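Local structure of flavodoxin (Methanosarcina acetivorans C2A, 5WID) at residues Ala16-Ile21 with Leu127-Lys131; Ala48-Gly54 with Lys82-Phe87; Ser93-Ile98 with Pro114-Ile118. The protein binds flavin mononucleotide and, as expected for a flavodoxin, probably serves as an electron carrier. All coordinates share one frame; numbering follows the deposited sequence. Where two conformers were deposited one is given.

Interaction 1 of 3, residues Ala16-Ile21 with Leu127-Lys131; sequences AMAEAI and LQECK
Cys130 and Ala20 face each other across two helices, and their CB atoms come within 3.6 Å. The CB of Cys130 points toward helix 13-27. Its SG is anti to the carbonyl carbon (chi1 -65°), which swings the sulfur off Ala20 and alongside Met17. There SG lies 3.7 Å from Met17 CB, and Met17 CG and CE follow at similar range. The Met17 chain bends at chi3 (68°), which brings CE back to the sulfur. Both helices belong to the doubly wound alpha/beta fold of flavodoxins, where they pack side by side on one face of the parallel sheet. The axes of segments 16-21 and 127-131 pass 7.7 Å apart and cross at -45°. Ala20 and Cys130 are small, and the backbones come close: Lys131 CA makes a CA-H...O contact of 3.4 Å with Ala20 O, and Ile21 CA makes a similar one with Cys130 O. Ile21 CG1 also lies against that carbonyl oxygen. Leu127 reaches across with CD2, which meets Ala16 O at 3.5 Å and rests beside the methyl of Ala20. On the sheet, Met17 also touches Phe87 and Ile118, while Cys130 touches Leu116.

Interaction 2 of 3, residues Ala48-Gly54 with Lys82-Phe87; sequences AEAIAVG and KIGAAF
Lys82 donates from its amine to Ala48 O across the start of strand 50-58. CB lies 3.8 Å from Glu49 O, and CG stays near the same oxygen. With CG beside the backbone N (chi1 -69°), the extended chain carries NZ back to Ala48 O. CD and CE pass that oxygen on the way, and CD also comes near the CD1 methyl of Ile51. At the tip, NZ donates to Ala48 O at 2.8 Å, lying in the plane of that carbonyl. NZ has a second acceptor in Lys46 O, near the end of helix 42-47.

Beyond it, strands 50-54 and 83-87 run parallel as neighbours in the central sheet of the flavodoxin fold. Ile51 N donates to Ile83 O at 2.9 Å, and Val53 N to Ala85 O. In return Ile51 O and Val53 O accept from Ala85 N and Phe87 N. The ladder opens with a weak bond from Ile83 N to Glu49 O.

Ala50 and Ile83 touch through their CB atoms, as do Ala52 and Ala85. Ala50, Ile83 and Ala85 pack on helix 124-143. Further along the same face the Phe87 ring packs under helix 13-27 and lies flat over Gly54. Gly54 CA sits 3.5 Å from the ring centroid, 9° off the normal, a CH-pi contact.

Backbone bonds thus hold the two strands in register. The bare Gly54 CA lets the Phe87 ring settle on the backbone. The Lys82 amine, probably charged, is met by the carbonyl oxygens of Ala48 and Lys46.

Interaction 3 of 3, residues Ser93-Ile98 with Pro114-Ile118; sequences SGEAPI and PVLRI. With FMN (flavin mononucleotide), chain D.
The closest CA atoms, those of Pro97 and Arg117, are 6.5 Å apart, where residues 93-98, leading into helix 96-106, pass strand 110-119. The contact lies within the beta-alpha-beta unit of strand 83-90, helix 96-106 and strand 110-119, part of the flavodoxin fold.

Arg117 carries most of it. CG sits between the backbone N and the carbonyl carbon (chi1 58°), and the chain then runs extended to NE beside the loop. CB meets Pro97 CG at 3.9 Å, and the two side chains cross at about a right angle. At the tip NH1 donates to Gly94 O at 3.0 Å. That oxygen is in the guanidinium plane, at its edge, but NH1 stands above the carbonyl plane, 55° out of it. A water bridges NH1 to Ser93 O, and Tyr90 makes a cation-pi contact with the arginine.

Val115 CG1 packs on Pro97, 3.6 Å from its carbonyl oxygen. Ile98 CD1 meets the same methyl, and Ile98 CG1 lies beside Arg117 NH1.

The other side of the loop holds the flavin. Ser93 N and Gly94 N both donate to O2 of FMN. Gly94 has positive phi (71°), which favours glycine, and Arg117 CD lies close by. Arg117 thus meets the carbonyl oxygens, Gly94 O directly and Ser93 O through a water, of a loop whose N-H groups bind the flavin. Ser93 OG accepts from flavin N3 at 2.7 Å and donates a hydrogen bond to Glu95 OE1, 2.6 Å away, on the syn side of the carboxylate.

How the interactions relate
The three contacts meet round strand 83-90 and its neighbour 110-119, their centres about 14 Å apart in each pair. Interactions 1 and 2 join at the Phe87 ring: Ile21 CD1 lies 3.6 Å from Phe87 CD1, and Ala18 CB 3.7 Å from Phe87 CZ. Interactions 1 and 3 join where Met17 CE packs 3.6 Å from Ile118 CG1. Interactions 2 and 3 share the sheet: Ala86 O and Leu116 N, 3.0 Å apart, are probably hydrogen-bonded. Only interaction 3 touches FMN within its own segments. Met17 of interaction 1 and Phe87 of interaction 2 lie on the phosphate side of FMN, their side chains about 7 and 8 Å from it at the nearest atoms.

Interaction 1 of 3, residues Ala16-Ile21 with Leu127-Lys131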
ATOM      1  N   ALA A  16      -5.135  -9.006  -4.537  1.00 12.21           N
ATOM      2  CA  ALA A  16      -5.452  -8.682  -5.924  1.00 13.14           C
ATOM      3  C   ALA A  16      -5.271  -7.192  -6.191  1.00 11.83           C
ATOM      4  O   ALA A  16      -4.757  -6.801  -7.246  1.00 12.88           O
ATOM      5  CB  ALA A  16      -6.884  -9.120  -6.249  1.00 14.18           C
ATOM      6  N   MET A  17      -5.696  -6.346  -5.251  1.00 10.93           N
ATOM      7  CA  MET A  17      -5.488  -4.906  -5.398  1.00 10.28           C
ATOM      8  C   MET A  17      -4.006  -4.585  -5.495  1.00 11.67           C
ATOM      9  O   MET A  17      -3.580  -3.803  -6.351  1.00 12.30           O
ATOM     10  CB  MET A  17      -6.096  -4.154  -4.209  1.00 11.46           C
ATOM     11  CG  MET A  17      -7.606  -4.268  -4.132  1.00 12.07           C
ATOM     12  SD  MET A  17      -8.249  -3.395  -2.687  1.00 12.82           S
ATOM     13  CE  MET A  17      -7.918  -1.670  -3.099  1.00 12.09           C
ATOM     14  N   ALA A  18      -3.215  -5.186  -4.604  1.00 11.61           N
ATOM     15  CA  ALA A  18      -1.781  -4.909  -4.544  1.00 12.11           C
ATOM     16  C   ALA A  18      -1.094  -5.271  -5.848  1.00 14.61           C
ATOM     17  O   ALA A  18      -0.228  -4.530  -6.336  1.00 13.24           O
ATOM     18  CB  ALA A  18      -1.153  -5.687  -3.381  1.00 12.54           C
ATOM     19  N   GLU A  19      -1.454  -6.415  -6.428  1.00 12.28           N
ATOM     20  CA  GLU A  19      -0.818  -6.824  -7.673  1.00 13.26           C
ATOM     21  C   GLU A  19      -1.170  -5.890  -8.813  1.00 12.54           C
ATOM     22  O   GLU A  19      -0.322  -5.622  -9.676  1.00 14.30           O
ATOM     23  CB  GLU A  19      -1.209  -8.263  -7.995  1.00 14.00           C
ATOM     24  CG  GLU A  19      -0.565  -9.180  -6.973  1.00 16.93           C
ATOM     25  CD  GLU A  19      -1.071 -10.587  -6.986  1.00 28.71           C
ATOM     26  OE1 GLU A  19      -2.074 -10.867  -7.671  1.00 34.33           O
ATOM     27  OE2 GLU A  19      -0.445 -11.417  -6.292  1.00 34.73           O
ATOM     28  N   ALA A  20      -2.394  -5.360  -8.819  1.00 13.29           N
ATOM     29  CA  ALA A  20      -2.777  -4.415  -9.866  1.00 13.15           C
ATOM     30  C   ALA A  20      -2.074  -3.071  -9.686  1.00 13.26           C
ATOM     31  O   ALA A  20      -1.689  -2.436 -10.677  1.00 14.63           O
ATOM     32  CB  ALA A  20      -4.295  -4.227  -9.892  1.00 12.68           C
ATOM     33  N   ILE A  21      -1.907  -2.616  -8.438  1.00 12.57           N
ATOM     34  CA  ILE A  21      -1.110  -1.411  -8.191  1.00 11.47           C
ATOM     35  C   ILE A  21       0.302  -1.609  -8.729  1.00 15.29           C
ATOM     36  O   ILE A  21       0.852  -0.740  -9.414  1.00 13.14           O
ATOM     37  CB  ILE A  21      -1.084  -1.063  -6.692  1.00 13.09           C
ATOM     38  CG1 ILE A  21      -2.468  -0.624  -6.205  1.00 12.03           C
ATOM     39  CG2 ILE A  21      -0.067   0.046  -6.415  1.00 13.30           C
ATOM     40  CD1 ILE A  21      -2.562  -0.597  -4.656  1.00 12.24           C
ATOM     41  N   LEU A 127      -9.968  -3.188 -10.498  1.00 14.54           N
ATOM     42  CA  LEU A 127      -8.537  -3.398 -10.651  1.00 14.52           C
ATOM     43  C   LEU A 127      -7.914  -2.326 -11.541  1.00 14.74           C
ATOM     44  O   LEU A 127      -6.730  -2.020 -11.392  1.00 14.70           O
ATOM     45  CB  LEU A 127      -8.270  -4.800 -11.200  1.00 13.03           C
ATOM     46  CG  LEU A 127      -8.638  -5.909 -10.202  1.00 16.84           C
ATOM     47  CD1 LEU A 127      -8.642  -7.287 -10.871  1.00 19.27           C
ATOM     48  CD2 LEU A 127      -7.706  -5.890  -8.990  1.00 16.48           C
ATOM     49  N   GLN A 128      -8.686  -1.750 -12.463  1.00 14.60           N
ATOM     50  CA  GLN A 128      -8.186  -0.610 -13.229  0.65 15.85           C
ATOM     51  C   GLN A 128      -7.975   0.601 -12.325  1.00 14.83           C
ATOM     52  O   GLN A 128      -7.013   1.358 -12.507  1.00 14.77           O
ATOM     53  CB  GLN A 128      -9.147  -0.277 -14.375  0.65 15.80           C
ATOM     54  CG  GLN A 128      -9.116  -1.273 -15.532  0.65 16.44           C
ATOM     55  CD  GLN A 128      -7.723  -1.432 -16.134  0.65 26.23           C
ATOM     56  OE1 GLN A 128      -7.066  -0.449 -16.483  0.65 28.77           O
ATOM     57  NE2 GLN A 128      -7.269  -2.676 -16.258  0.65 34.15           N
ATOM     58  N   GLU A 129      -8.856   0.804 -11.336  1.00 14.18           N
ATOM     59  CA  GLU A 129      -8.598   1.848 -10.341  1.00 15.36           C
ATOM     60  C   GLU A 129      -7.269   1.612  -9.644  1.00 15.42           C
ATOM     61  O   GLU A 129      -6.505   2.555  -9.407  1.00 15.22           O
ATOM     62  CB  GLU A 129      -9.701   1.900  -9.277  1.00 16.58           C
ATOM     63  CG  GLU A 129     -11.092   2.020  -9.807  1.00 20.08           C
ATOM     64  CD  GLU A 129     -11.470   3.445 -10.125  1.00 25.53           C
ATOM     65  OE1 GLU A 129     -10.641   4.361  -9.890  1.00 23.40           O
ATOM     66  OE2 GLU A 129     -12.603   3.640 -10.607  1.00 26.56           O
ATOM     67  N   CYS A 130      -7.007   0.356  -9.267  1.00 13.97           N
ATOM     68  CA  CYS A 130      -5.755   0.001  -8.611  1.00 12.57           C
ATOM     69  C   CYS A 130      -4.567   0.283  -9.517  1.00 12.92           C
ATOM     70  O   CYS A 130      -3.565   0.864  -9.084  1.00 14.72           O
ATOM     71  CB  CYS A 130      -5.785  -1.476  -8.208  1.00 12.86           C
ATOM     72  SG  CYS A 130      -7.041  -1.833  -6.940  1.00 14.62           S
ATOM     73  N   LYS A 131      -4.660  -0.132 -10.784  1.00 14.58           N
ATOM     74  CA  LYS A 131      -3.593   0.157 -11.741  1.00 14.10           C
ATOM     75  C   LYS A 131      -3.320   1.656 -11.846  1.00 15.69           C
ATOM     76  O   LYS A 131      -2.158   2.077 -11.932  1.00 16.72           O
ATOM     77  CB  LYS A 131      -3.951  -0.422 -13.112  1.00 14.18           C
ATOM     78  CG  LYS A 131      -2.811  -0.304 -14.120  1.00 17.71           C
ATOM     79  CD  LYS A 131      -3.144  -0.975 -15.448  1.00 23.67           C
ATOM     80  CE  LYS A 131      -2.006  -0.778 -16.446  1.00 28.10           C
ATOM     81  NZ  LYS A 131      -2.327  -1.420 -17.750  1.00 30.32           N
TER

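Interaction 2 of 3, residues Ala48-Gly54 with Lys82-Phe87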
ATOM      1  N   ALA A  48      13.290   1.635  -0.808  1.00 17.37           N
ATOM      2  CA  ALA A  48      12.224   2.119  -1.683  1.00 17.14           C
ATOM      3  C   ALA A  48      12.015   3.627  -1.570  1.00 19.32           C
ATOM      4  O   ALA A  48      12.093   4.198  -0.479  1.00 18.53           O
ATOM      5  CB  ALA A  48      10.919   1.394  -1.354  1.00 15.75           C
ATOM      6  N   GLU A  49      11.732   4.269  -2.715  1.00 17.90           N
ATOM      7  CA  GLU A  49      11.329   5.675  -2.731  1.00 18.46           C
ATOM      8  C   GLU A  49       9.850   5.852  -2.405  1.00 18.67           C
ATOM      9  O   GLU A  49       9.450   6.924  -1.933  1.00 19.95           O
ATOM     10  CB  GLU A  49      11.609   6.308  -4.101  1.00 19.06           C
ATOM     11  CG  GLU A  49      13.006   6.917  -4.246  1.00 26.14           C
ATOM     12  CD  GLU A  49      14.050   5.867  -4.522  1.00 32.94           C
ATOM     13  OE1 GLU A  49      13.685   4.776  -5.018  1.00 31.71           O
ATOM     14  OE2 GLU A  49      15.240   6.124  -4.250  1.00 28.91           O
ATOM     15  N   ALA A  50       9.028   4.829  -2.652  1.00 14.84           N
ATOM     16  CA  ALA A  50       7.596   4.886  -2.385  1.00 13.39           C
ATOM     17  C   ALA A  50       7.175   3.566  -1.761  1.00 14.81           C
ATOM     18  O   ALA A  50       7.626   2.499  -2.188  1.00 16.09           O
ATOM     19  CB  ALA A  50       6.778   5.135  -3.667  1.00 16.31           C
ATOM     20  N   ILE A  51       6.316   3.645  -0.750  1.00 12.62           N
ATOM     21  CA  ILE A  51       5.831   2.469  -0.035  1.00 11.84           C
ATOM     22  C   ILE A  51       4.316   2.558   0.019  1.00 11.19           C
ATOM     23  O   ILE A  51       3.769   3.473   0.652  1.00 13.64           O
ATOM     24  CB  ILE A  51       6.413   2.372   1.386  1.00 11.62           C
ATOM     25  CG1 ILE A  51       7.940   2.296   1.329  1.00 13.22           C
ATOM     26  CG2 ILE A  51       5.823   1.157   2.119  1.00 14.94           C
ATOM     27  CD1 ILE A  51       8.633   2.547   2.690  1.00 14.71           C
ATOM     28  N   ALA A  52       3.639   1.608  -0.632  1.00 11.94           N
ATOM     29  CA  ALA A  52       2.187   1.485  -0.561  1.00 10.31           C
ATOM     30  C   ALA A  52       1.862   0.340   0.388  1.00 11.61           C
ATOM     31  O   ALA A  52       2.509  -0.711   0.338  1.00 14.57           O
ATOM     32  CB  ALA A  52       1.586   1.222  -1.951  1.00 10.95           C
ATOM     33  N   VAL A  53       0.902   0.556   1.290  1.00 11.19           N
ATOM     34  CA  VAL A  53       0.568  -0.441   2.305  1.00 13.33           C
ATOM     35  C   VAL A  53      -0.932  -0.708   2.262  1.00 15.77           C
ATOM     36  O   VAL A  53      -1.729   0.237   2.274  1.00 12.31           O
ATOM     37  CB  VAL A  53       0.992   0.014   3.711  1.00 11.47           C
ATOM     38  CG1 VAL A  53       0.556  -1.005   4.768  1.00 15.47           C
ATOM     39  CG2 VAL A  53       2.524   0.210   3.775  1.00 12.52           C
ATOM     40  N   GLY A  54      -1.306  -1.985   2.229  1.00 10.75           N
ATOM     41  CA  GLY A  54      -2.703  -2.365   2.149  1.00 10.39           C
ATOM     42  C   GLY A  54      -3.080  -3.431   3.158  1.00 13.30           C
ATOM     43  O   GLY A  54      -2.297  -4.321   3.479  1.00 13.52           O
ATOM     44  N   LYS A  82       9.175  10.140   2.529  1.00 17.44           N
ATOM     45  CA  LYS A  82       8.939   9.245   1.410  1.00 17.33           C
ATOM     46  C   LYS A  82       7.487   9.319   0.950  1.00 16.89           C
ATOM     47  O   LYS A  82       6.590   9.730   1.690  1.00 19.35           O
ATOM     48  CB  LYS A  82       9.266   7.797   1.781  1.00 17.07           C
ATOM     49  CG  LYS A  82      10.742   7.548   1.995  1.00 20.06           C
ATOM     50  CD  LYS A  82      11.001   6.048   2.097  1.00 19.37           C
ATOM     51  CE  LYS A  82      12.484   5.761   2.245  1.00 19.61           C
ATOM     52  NZ  LYS A  82      12.741   4.289   2.216  1.00 17.68           N
ATOM     53  N   ILE A  83       7.279   8.900  -0.299  1.00 14.76           N
ATOM     54  CA  ILE A  83       5.942   8.796  -0.864  1.00 12.75           C
ATOM     55  C   ILE A  83       5.245   7.595  -0.243  1.00 15.06           C
ATOM     56  O   ILE A  83       5.784   6.483  -0.239  1.00 15.60           O
ATOM     57  CB  ILE A  83       6.020   8.644  -2.388  1.00 15.49           C
ATOM     58  CG1 ILE A  83       6.696   9.864  -3.024  1.00 18.19           C
ATOM     59  CG2 ILE A  83       4.630   8.361  -2.966  1.00 14.94           C
ATOM     60  CD1 ILE A  83       7.382   9.535  -4.350  1.00 20.21           C
ATOM     61  N   GLY A  84       4.052   7.813   0.293  1.00 15.70           N
ATOM     62  CA  GLY A  84       3.249   6.706   0.779  1.00 15.41           C
ATOM     63  C   GLY A  84       1.928   6.577   0.044  1.00 14.72           C
ATOM     64  O   GLY A  84       1.463   7.540  -0.573  1.00 15.34           O
ATOM     65  N   ALA A  85       1.321   5.391   0.099  1.00 11.81           N
ATOM     66  CA  ALA A  85      -0.021   5.175  -0.431  1.00 11.93           C
ATOM     67  C   ALA A  85      -0.697   4.114   0.424  1.00 14.20           C
ATOM     68  O   ALA A  85      -0.037   3.225   0.965  1.00 14.27           O
ATOM     69  CB  ALA A  85       0.003   4.750  -1.908  1.00 12.58           C
ATOM     70  N   ALA A  86      -2.022   4.201   0.538  1.00 10.70           N
ATOM     71  CA  ALA A  86      -2.771   3.325   1.428  1.00 10.66           C
ATOM     72  C   ALA A  86      -3.953   2.731   0.676  1.00 13.83           C
ATOM     73  O   ALA A  86      -4.610   3.439  -0.096  1.00 12.70           O
ATOM     74  CB  ALA A  86      -3.262   4.104   2.672  1.00 11.44           C
ATOM     75  N   PHE A  87      -4.237   1.442   0.909  1.00 10.67           N
ATOM     76  CA  PHE A  87      -5.317   0.786   0.179  1.00 10.37           C
ATOM     77  C   PHE A  87      -5.837  -0.417   0.956  1.00  9.86           C
ATOM     78  O   PHE A  87      -5.259  -0.835   1.962  1.00 11.24           O
ATOM     79  CB  PHE A  87      -4.874   0.354  -1.233  1.00 12.64           C
ATOM     80  CG  PHE A  87      -3.814  -0.732  -1.246  1.00 11.95           C
ATOM     81  CD1 PHE A  87      -2.482  -0.412  -1.058  1.00 11.84           C
ATOM     82  CD2 PHE A  87      -4.158  -2.060  -1.494  1.00  9.83           C
ATOM     83  CE1 PHE A  87      -1.485  -1.397  -1.072  1.00 12.10           C
ATOM     84  CE2 PHE A  87      -3.185  -3.059  -1.521  1.00 10.60           C
ATOM     85  CZ  PHE A  87      -1.844  -2.733  -1.308  1.00 13.55           C
TER

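Interaction 3 of 3, residues Ser93-Ile98 with Pro114-Ile118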
ATOM      1  N   SER A  93     -17.591  -1.152   6.541  1.00 20.99           N
ATOM      2  CA  SER A  93     -17.161   0.031   7.278  1.00 20.87           C
ATOM      3  C   SER A  93     -15.850   0.613   6.755  1.00 23.07           C
ATOM      4  O   SER A  93     -15.712   1.839   6.664  1.00 20.21           O
ATOM      5  CB  SER A  93     -17.050  -0.287   8.780  1.00 17.26           C
ATOM      6  OG  SER A  93     -16.015  -1.213   9.078  1.00 19.34           O
ATOM      7  N   GLY A  94     -14.880  -0.228   6.416  1.00 15.67           N
ATOM      8  CA  GLY A  94     -13.747   0.214   5.606  1.00 16.90           C
ATOM      9  C   GLY A  94     -12.743   1.144   6.253  1.00 15.35           C
ATOM     10  O   GLY A  94     -12.154   1.984   5.557  1.00 15.34           O
ATOM     11  N   GLU A  95     -12.483   0.976   7.551  1.00 16.87           N
ATOM     12  CA  GLU A  95     -11.571   1.880   8.250  1.00 13.71           C
ATOM     13  C   GLU A  95     -10.103   1.623   7.933  1.00 14.40           C
ATOM     14  O   GLU A  95      -9.299   2.554   8.034  1.00 14.66           O
ATOM     15  CB  GLU A  95     -11.750   1.778   9.772  1.00 13.17           C
ATOM     16  CG  GLU A  95     -13.062   2.347  10.322  1.00 18.87           C
ATOM     17  CD  GLU A  95     -14.170   1.308  10.382  1.00 19.48           C
ATOM     18  OE1 GLU A  95     -14.024   0.233   9.766  1.00 16.47           O
ATOM     19  OE2 GLU A  95     -15.193   1.566  11.044  1.00 19.57           O
ATOM     20  N   ALA A  96      -9.716   0.386   7.594  1.00 13.19           N
ATOM     21  CA  ALA A  96      -8.289   0.053   7.616  1.00 12.77           C
ATOM     22  C   ALA A  96      -7.447   0.951   6.718  1.00 14.42           C
ATOM     23  O   ALA A  96      -6.395   1.431   7.180  1.00 13.70           O
ATOM     24  CB  ALA A  96      -8.074  -1.432   7.280  1.00 15.00           C
ATOM     25  N   PRO A  97      -7.813   1.215   5.457  1.00 13.29           N
ATOM     26  CA  PRO A  97      -6.930   2.066   4.636  1.00 13.40           C
ATOM     27  C   PRO A  97      -6.856   3.491   5.149  1.00 12.01           C
ATOM     28  O   PRO A  97      -5.808   4.134   4.982  1.00 12.76           O
ATOM     29  CB  PRO A  97      -7.557   1.979   3.231  1.00 13.72           C
ATOM     30  CG  PRO A  97      -8.310   0.661   3.252  1.00 11.97           C
ATOM     31  CD  PRO A  97      -8.905   0.652   4.649  1.00 13.14           C
ATOM     32  N   ILE A  98      -7.925   3.992   5.781  1.00 12.17           N
ATOM     33  CA  ILE A  98      -7.883   5.319   6.397  1.00 16.99           C
ATOM     34  C   ILE A  98      -6.871   5.332   7.531  1.00 15.74           C
ATOM     35  O   ILE A  98      -6.065   6.262   7.666  1.00 14.91           O
ATOM     36  CB  ILE A  98      -9.274   5.721   6.925  1.00 18.51           C
ATOM     37  CG1 ILE A  98     -10.367   5.369   5.923  1.00 26.65           C
ATOM     38  CG2 ILE A  98      -9.291   7.203   7.309  1.00 18.64           C
ATOM     39  CD1 ILE A  98     -10.222   6.075   4.648  1.00 21.32           C
ATOM     40  N   PRO A 114      -5.380   9.000  -4.372  1.00 14.50           N
ATOM     41  CA  PRO A 114      -6.410   8.651  -3.392  1.00 12.38           C
ATOM     42  C   PRO A 114      -5.981   7.537  -2.450  1.00 14.28           C
ATOM     43  O   PRO A 114      -5.272   6.620  -2.874  1.00 13.33           O
ATOM     44  CB  PRO A 114      -7.561   8.161  -4.270  1.00 14.37           C
ATOM     45  CG  PRO A 114      -6.850   7.476  -5.403  1.00 14.65           C
ATOM     46  CD  PRO A 114      -5.605   8.319  -5.663  1.00 15.91           C
ATOM     47  N   VAL A 115      -6.411   7.626  -1.193  1.00 13.42           N
ATOM     48  CA  VAL A 115      -6.500   6.438  -0.348  1.00 11.12           C
ATOM     49  C   VAL A 115      -7.597   5.562  -0.937  1.00 12.69           C
ATOM     50  O   VAL A 115      -8.734   6.013  -1.111  1.00 16.78           O
ATOM     51  CB  VAL A 115      -6.800   6.836   1.103  1.00 12.28           C
ATOM     52  CG1 VAL A 115      -7.102   5.608   1.981  1.00 14.42           C
ATOM     53  CG2 VAL A 115      -5.647   7.663   1.673  1.00 11.96           C
ATOM     54  N   LEU A 116      -7.261   4.317  -1.284  1.00 12.28           N
ATOM     55  CA  LEU A 116      -8.107   3.509  -2.161  1.00 12.93           C
ATOM     56  C   LEU A 116      -8.671   2.308  -1.413  1.00 14.26           C
ATOM     57  O   LEU A 116      -7.932   1.386  -1.075  1.00 13.35           O
ATOM     58  CB  LEU A 116      -7.314   3.044  -3.386  1.00 13.23           C
ATOM     59  CG  LEU A 116      -8.104   2.212  -4.404  1.00 15.11           C
ATOM     60  CD1 LEU A 116      -9.346   2.956  -4.910  1.00 16.18           C
ATOM     61  CD2 LEU A 116      -7.193   1.818  -5.572  1.00 14.64           C
ATOM     62  N   ARG A 117      -9.983   2.288  -1.188  1.00 12.26           N
ATOM     63  CA  ARG A 117     -10.624   1.105  -0.630  1.00 11.47           C
ATOM     64  C   ARG A 117     -11.685   0.601  -1.603  1.00 13.78           C
ATOM     65  O   ARG A 117     -12.310   1.380  -2.327  1.00 15.74           O
ATOM     66  CB  ARG A 117     -11.235   1.386   0.755  1.00 14.68           C
ATOM     67  CG  ARG A 117     -12.240   2.486   0.762  1.00 14.54           C
ATOM     68  CD  ARG A 117     -12.787   2.750   2.168  1.00 14.97           C
ATOM     69  NE  ARG A 117     -13.778   3.816   2.116  1.00 16.66           N
ATOM     70  CZ  ARG A 117     -14.229   4.469   3.175  1.00 16.66           C
ATOM     71  NH1 ARG A 117     -13.783   4.162   4.397  1.00 15.44           N
ATOM     72  NH2 ARG A 117     -15.125   5.433   3.015  1.00 19.50           N
ATOM     73  N   ILE A 118     -11.865  -0.716  -1.634  1.00 12.26           N
ATOM     74  CA  ILE A 118     -12.737  -1.371  -2.605  1.00 15.18           C
ATOM     75  C   ILE A 118     -13.568  -2.428  -1.893  1.00 14.31           C
ATOM     76  O   ILE A 118     -13.016  -3.302  -1.220  1.00 13.46           O
ATOM     77  CB  ILE A 118     -11.929  -2.032  -3.739  1.00 14.63           C
ATOM     78  CG1 ILE A 118     -11.172  -0.972  -4.549  1.00 17.13           C
ATOM     79  CG2 ILE A 118     -12.864  -2.817  -4.675  1.00 15.25           C
ATOM     80  CD1 ILE A 118     -12.078  -0.171  -5.448  1.00 19.96           C
TER
HETATM   81  N1  FMN D 201     -15.265  -5.303   6.625  1.00 13.75           N
HETATM   82  C2  FMN D 201     -15.448  -4.032   7.117  1.00 15.95           C
HETATM   83  O2  FMN D 201     -15.584  -3.089   6.332  1.00 16.05           O
HETATM   84  N3  FMN D 201     -15.480  -3.811   8.484  1.00 14.08           N
HETATM   85  C4  FMN D 201     -15.315  -4.842   9.371  1.00 17.24           C
HETATM   86  O4  FMN D 201     -15.339  -4.594  10.586  1.00 17.25           O
HETATM   87  C4A FMN D 201     -15.141  -6.137   8.872  1.00 16.20           C
HETATM   88  N5  FMN D 201     -14.993  -7.207   9.728  1.00 16.17           N
HETATM   89  C5A FMN D 201     -14.824  -8.482   9.222  1.00 17.18           C
HETATM   90  C6  FMN D 201     -14.685  -9.547  10.110  1.00 16.66           C
HETATM   91  C7  FMN D 201     -14.512 -10.832   9.621  1.00 16.21           C
HETATM   92  C7M FMN D 201     -14.360 -11.966  10.601  1.00 18.47           C
HETATM   93  C8  FMN D 201     -14.492 -11.063   8.247  1.00 17.90           C
HETATM   94  C8M FMN D 201     -14.311 -12.455   7.708  1.00 17.07           C
HETATM   95  C9  FMN D 201     -14.636  -9.996   7.352  1.00 13.32           C
HETATM   96  C9A FMN D 201     -14.802  -8.707   7.847  1.00 14.21           C
HETATM   97  N10 FMN D 201     -14.941  -7.635   6.980  1.00 14.92           N
HETATM   98  C10 FMN D 201     -15.119  -6.362   7.491  1.00 15.34           C
HETATM   99  C1' FMN D 201     -14.945  -7.844   5.501  1.00 16.51           C
HETATM  100  C2' FMN D 201     -13.553  -7.944   4.877  1.00 11.75           C
HETATM  101  O2' FMN D 201     -12.790  -6.762   5.053  1.00 13.08           O
HETATM  102  C3' FMN D 201     -13.769  -8.187   3.387  1.00 11.32           C
HETATM  103  O3' FMN D 201     -14.313  -9.483   3.212  1.00 12.38           O
HETATM  104  C4' FMN D 201     -12.506  -8.024   2.535  1.00 13.13           C
HETATM  105  O4' FMN D 201     -12.897  -8.131   1.180  1.00 14.70           O
HETATM  106  C5' FMN D 201     -11.418  -9.053   2.848  1.00 12.25           C
HETATM  107  O5' FMN D 201     -10.287  -8.721   2.061  1.00 12.52           O
HETATM  108  P   FMN D 201      -8.982  -9.657   2.076  1.00 12.39           P
HETATM  109  O1P FMN D 201      -7.868  -8.847   1.461  1.00 12.24           O
HETATM  110  O2P FMN D 201      -8.655  -9.991   3.518  1.00 12.60           O
HETATM  111  O3P FMN D 201      -9.278 -10.894   1.275  1.00 13.89           O
HETATM  112  O   HOH W   1     -14.955   4.369   7.325  1.00 24.38           O